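Local atomic coordinates of Tautomerase_3 domain-containing protein (Corynebacterium halotolerans YIM 70093 = DSM 44683, PDB entry 7M58), a protein that belongs to the cis-3-chloroacrylic acid dehalogenase family of the tautomerase superfamily and probably acts as a hydrolase. Residues A[1-12]-A[60-68]. Numbering follows the deposited sequence.
Sequences PSYAVSSRAGLI and EGHVWIHAD
Ser2, Ala4 and Ser6 pair with Asp68, His66 and Trp64 through six backbone hydrogen bonds, two per pair, joining antiparallel strands 2-8 and 63-68. The Ser6 N to Trp64 O bond is 2.7 Å and almost straight, 179° at the hydrogen. Pro1 CA makes a CH···O contact with Asp68 O at 3.1 Å.

The face bearing Tyr3, Val5, Ile65 and Ala67 is largely apolar. Val5 and Ile65 point the same way, side by side, with Val5 CG2 3.4 Å from Ile65 CD1. Ile65 CG1 lies anti to the carbonyl carbon (chi1 -51°), and its chain then bends to bring CD1 to Val5. Tyr3 receives Ile65 CG2 at its ring edge, and its CE2 is 3.4 Å from Ala67 CB. Past the strand end, Leu11 CD2 packs on Val63 CG2 at 3.5 Å.

Helix 14-31 backs this face: Leu24 touches Tyr3 and Val5, and His28 ND1 hydrogen-bonds Tyr3 OH. On the other face, Ser2 packs on Trp64 of the second subunit and His66 on Asp68 of the third.

The six bonds hold one edge of the N-terminal strand; strand 40-46 holds the other. Together they help to place Pro1, the family's usual catalytic residue, beside a bound sulfate, consistent with an anion-binding active site.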
loop_
_atom_site.group_PDB
_atom_site.type_symbol
_atom_site.label_atom_id
_atom_site.label_comp_id
_atom_site.label_asym_id
_atom_site.label_seq_id
_atom_site.Cartn_x
_atom_site.Cartn_y
_atom_site.Cartn_z
ATOM N N PRO A 1 -6.133 -4.585 -11.436
ATOM C CA PRO A 1 -6.287 -3.308 -10.727
ATOM C C PRO A 1 -7.042 -3.414 -9.419
ATOM O O PRO A 1 -8.167 -3.909 -9.415
ATOM C CB PRO A 1 -7.097 -2.455 -11.705
ATOM C CG PRO A 1 -7.896 -3.454 -12.478
ATOM C CD PRO A 1 -6.992 -4.653 -12.634
ATOM N N SER A 2 -6.434 -2.957 -8.328
ATOM C CA SER A 2 -7.100 -2.888 -7.031
ATOM C C SER A 2 -7.050 -1.447 -6.555
ATOM O O SER A 2 -5.967 -0.878 -6.398
ATOM C CB SER A 2 -6.468 -3.814 -5.994
ATOM O OG SER A 2 -5.163 -3.393 -5.692
ATOM N N TYR A 3 -8.218 -0.845 -6.397
ATOM C CA TYR A 3 -8.351 0.469 -5.796
ATOM C C TYR A 3 -8.576 0.329 -4.298
ATOM O O TYR A 3 -9.539 -0.317 -3.870
ATOM C CB TYR A 3 -9.506 1.231 -6.440
ATOM C CG TYR A 3 -9.234 1.575 -7.878
ATOM C CD1 TYR A 3 -9.504 0.668 -8.891
ATOM C CD2 TYR A 3 -8.689 2.806 -8.221
ATOM C CE1 TYR A 3 -9.252 0.972 -10.203
ATOM C CE2 TYR A 3 -8.435 3.119 -9.537
ATOM C CZ TYR A 3 -8.711 2.194 -10.523
ATOM O OH TYR A 3 -8.466 2.499 -11.839
ATOM N N ALA A 4 -7.691 0.921 -3.501
ATOM C CA ALA A 4 -7.916 1.045 -2.070
ATOM C C ALA A 4 -8.330 2.481 -1.779
ATOM O O ALA A 4 -7.690 3.429 -2.242
ATOM C CB ALA A 4 -6.675 0.644 -1.280
ATOM N N VAL A 5 -9.436 2.637 -1.065
ATOM C CA VAL A 5 -10.043 3.936 -0.803
ATOM C C VAL A 5 -10.015 4.142 0.696
ATOM O O VAL A 5 -10.631 3.371 1.440
ATOM C CB VAL A 5 -11.485 4.020 -1.325
ATOM C CG1 VAL A 5 -12.093 5.344 -0.928
ATOM C CG2 VAL A 5 -11.552 3.776 -2.849
ATOM N N SER A 6 -9.300 5.161 1.144
ATOM C CA SER A 6 -9.165 5.440 2.564
ATOM C C SER A 6 -9.944 6.696 2.905
ATOM O O SER A 6 -9.778 7.728 2.237
ATOM C CB SER A 6 -7.697 5.622 2.953
ATOM O OG SER A 6 -7.005 4.396 2.842
ATOM N N SER A 7 -10.787 6.598 3.935
ATOM C CA SER A 7 -11.594 7.709 4.422
ATOM C C SER A 7 -11.994 7.415 5.859
ATOM O O SER A 7 -12.000 6.258 6.291
ATOM C CB SER A 7 -12.846 7.928 3.574
ATOM O OG SER A 7 -13.676 6.779 3.580
ATOM N N ARG A 8 -12.315 8.484 6.594
ATOM C CA ARG A 8 -12.896 8.357 7.929
ATOM C C ARG A 8 -14.085 7.411 7.911
ATOM O O ARG A 8 -15.003 7.570 7.102
ATOM C CB ARG A 8 -13.335 9.732 8.433
ATOM C CG ARG A 8 -14.172 9.694 9.695
ATOM C CD ARG A 8 -13.358 9.730 10.962
ATOM N NE ARG A 8 -14.094 10.405 12.038
ATOM C CZ ARG A 8 -14.964 9.793 12.842
ATOM N NH1 ARG A 8 -15.190 8.486 12.709
ATOM N NH2 ARG A 8 -15.591 10.483 13.791
ATOM N N ALA A 9 -14.045 6.399 8.771
ATOM C CA ALA A 9 -15.196 5.521 8.930
ATOM C C ALA A 9 -16.456 6.354 9.113
ATOM O O ALA A 9 -16.517 7.239 9.977
ATOM C CB ALA A 9 -15.000 4.584 10.120
ATOM N N GLY A 10 -17.462 6.059 8.299
ATOM C CA GLY A 10 -18.702 6.789 8.298
ATOM C C GLY A 10 -18.832 7.791 7.175
ATOM O O GLY A 10 -19.952 8.207 6.864
ATOM N N LEU A 11 -17.728 8.170 6.534
ATOM C CA LEU A 11 -17.840 9.136 5.446
ATOM C C LEU A 11 -18.548 8.539 4.243
ATOM O O LEU A 11 -19.341 9.220 3.586
ATOM C CB LEU A 11 -16.469 9.671 5.041
ATOM C CG LEU A 11 -16.505 10.597 3.821
ATOM C CD1 LEU A 11 -17.181 11.920 4.197
ATOM C CD2 LEU A 11 -15.086 10.842 3.311
ATOM N N ILE A 12 -18.271 7.285 3.922
ATOM C CA ILE A 12 -18.854 6.656 2.751
ATOM C C ILE A 12 -19.830 5.586 3.225
ATOM O O ILE A 12 -19.406 4.501 3.643
ATOM C CB ILE A 12 -17.780 6.075 1.828
ATOM C CG1 ILE A 12 -16.685 7.135 1.609
ATOM C CG2 ILE A 12 -18.416 5.643 0.503
ATOM C CD1 ILE A 12 -15.506 6.743 0.691
ATOM N N GLU A 60 -13.109 16.151 7.842
ATOM C CA GLU A 60 -13.809 14.873 7.762
ATOM C C GLU A 60 -13.976 14.444 6.303
ATOM O O GLU A 60 -13.791 13.269 5.964
ATOM C CB GLU A 60 -15.153 14.983 8.496
ATOM C CG GLU A 60 -15.732 13.664 9.009
ATOM C CD GLU A 60 -16.939 13.179 8.214
ATOM O OE1 GLU A 60 -17.525 14.001 7.465
ATOM O OE2 GLU A 60 -17.313 11.983 8.364
ATOM N N GLY A 61 -14.306 15.395 5.427
ATOM C CA GLY A 61 -14.496 15.128 4.016
ATOM C C GLY A 61 -13.204 15.051 3.236
ATOM O O GLY A 61 -12.942 15.899 2.379
ATOM N N HIS A 62 -12.387 14.047 3.529
ATOM C CA HIS A 62 -11.131 13.825 2.827
ATOM C C HIS A 62 -11.029 12.350 2.473
ATOM O O HIS A 62 -11.285 11.482 3.319
ATOM C CB HIS A 62 -9.928 14.252 3.668
ATOM C CG HIS A 62 -8.628 14.096 2.957
ATOM N ND1 HIS A 62 -8.137 15.047 2.088
ATOM C CD2 HIS A 62 -7.723 13.089 2.962
ATOM C CE1 HIS A 62 -6.986 14.632 1.589
ATOM N NE2 HIS A 62 -6.709 13.448 2.106
ATOM N N VAL A 63 -10.654 12.069 1.226
ATOM C CA VAL A 63 -10.562 10.710 0.722
ATOM C C VAL A 63 -9.229 10.550 0.003
ATOM O O VAL A 63 -8.823 11.421 -0.773
ATOM C CB VAL A 63 -11.732 10.392 -0.234
ATOM C CG1 VAL A 63 -11.515 9.042 -0.905
ATOM C CG2 VAL A 63 -13.042 10.425 0.497
ATOM N N TRP A 64 -8.552 9.437 0.254
ATOM C CA TRP A 64 -7.333 9.091 -0.463
ATOM C C TRP A 64 -7.581 7.798 -1.223
ATOM O O TRP A 64 -8.064 6.822 -0.642
ATOM C CB TRP A 64 -6.136 8.924 0.477
ATOM C CG TRP A 64 -4.834 8.557 -0.230
ATOM C CD1 TRP A 64 -4.236 9.233 -1.270
ATOM C CD2 TRP A 64 -3.977 7.452 0.068
ATOM N NE1 TRP A 64 -3.058 8.612 -1.630
ATOM C CE2 TRP A 64 -2.881 7.511 -0.832
ATOM C CE3 TRP A 64 -4.029 6.411 0.995
ATOM C CZ2 TRP A 64 -1.849 6.566 -0.819
ATOM C CZ3 TRP A 64 -3.007 5.476 1.002
ATOM C CH2 TRP A 64 -1.932 5.560 0.097
ATOM N N ILE A 65 -7.281 7.807 -2.520
ATOM C CA ILE A 65 -7.478 6.663 -3.401
ATOM C C ILE A 65 -6.093 6.184 -3.815
ATOM O O ILE A 65 -5.341 6.942 -4.443
ATOM C CB ILE A 65 -8.290 7.048 -4.646
ATOM C CG1 ILE A 65 -9.579 7.779 -4.274
ATOM C CG2 ILE A 65 -8.622 5.812 -5.463
ATOM C CD1 ILE A 65 -10.722 6.896 -4.024
ATOM N N HIS A 66 -5.759 4.932 -3.495
ATOM C CA HIS A 66 -4.521 4.302 -3.952
ATOM C C HIS A 66 -4.852 3.189 -4.928
ATOM O O HIS A 66 -5.542 2.232 -4.567
ATOM C CB HIS A 66 -3.690 3.717 -2.817
ATOM C CG HIS A 66 -2.412 3.096 -3.298
ATOM N ND1 HIS A 66 -1.206 3.766 -3.313
ATOM C CD2 HIS A 66 -2.169 1.879 -3.840
ATOM C CE1 HIS A 66 -0.272 2.976 -3.813
ATOM N NE2 HIS A 66 -0.831 1.826 -4.140
ATOM N N ALA A 67 -4.323 3.282 -6.138
ATOM C CA ALA A 67 -4.635 2.331 -7.191
ATOM C C ALA A 67 -3.381 1.576 -7.600
ATOM O O ALA A 67 -2.367 2.198 -7.911
ATOM C CB ALA A 67 -5.225 3.066 -8.392
ATOM N N ASP A 68 -3.450 0.251 -7.645
ATOM C CA ASP A 68 -2.365 -0.548 -8.205
ATOM C C ASP A 68 -2.811 -1.004 -9.595
ATOM O O ASP A 68 -3.801 -1.728 -9.729
ATOM C CB ASP A 68 -2.007 -1.750 -7.321
ATOM C CG ASP A 68 -1.297 -1.365 -5.988
ATOM O OD1 ASP A 68 -0.112 -0.956 -6.009
ATOM O OD2 ASP A 68 -1.912 -1.517 -4.900
#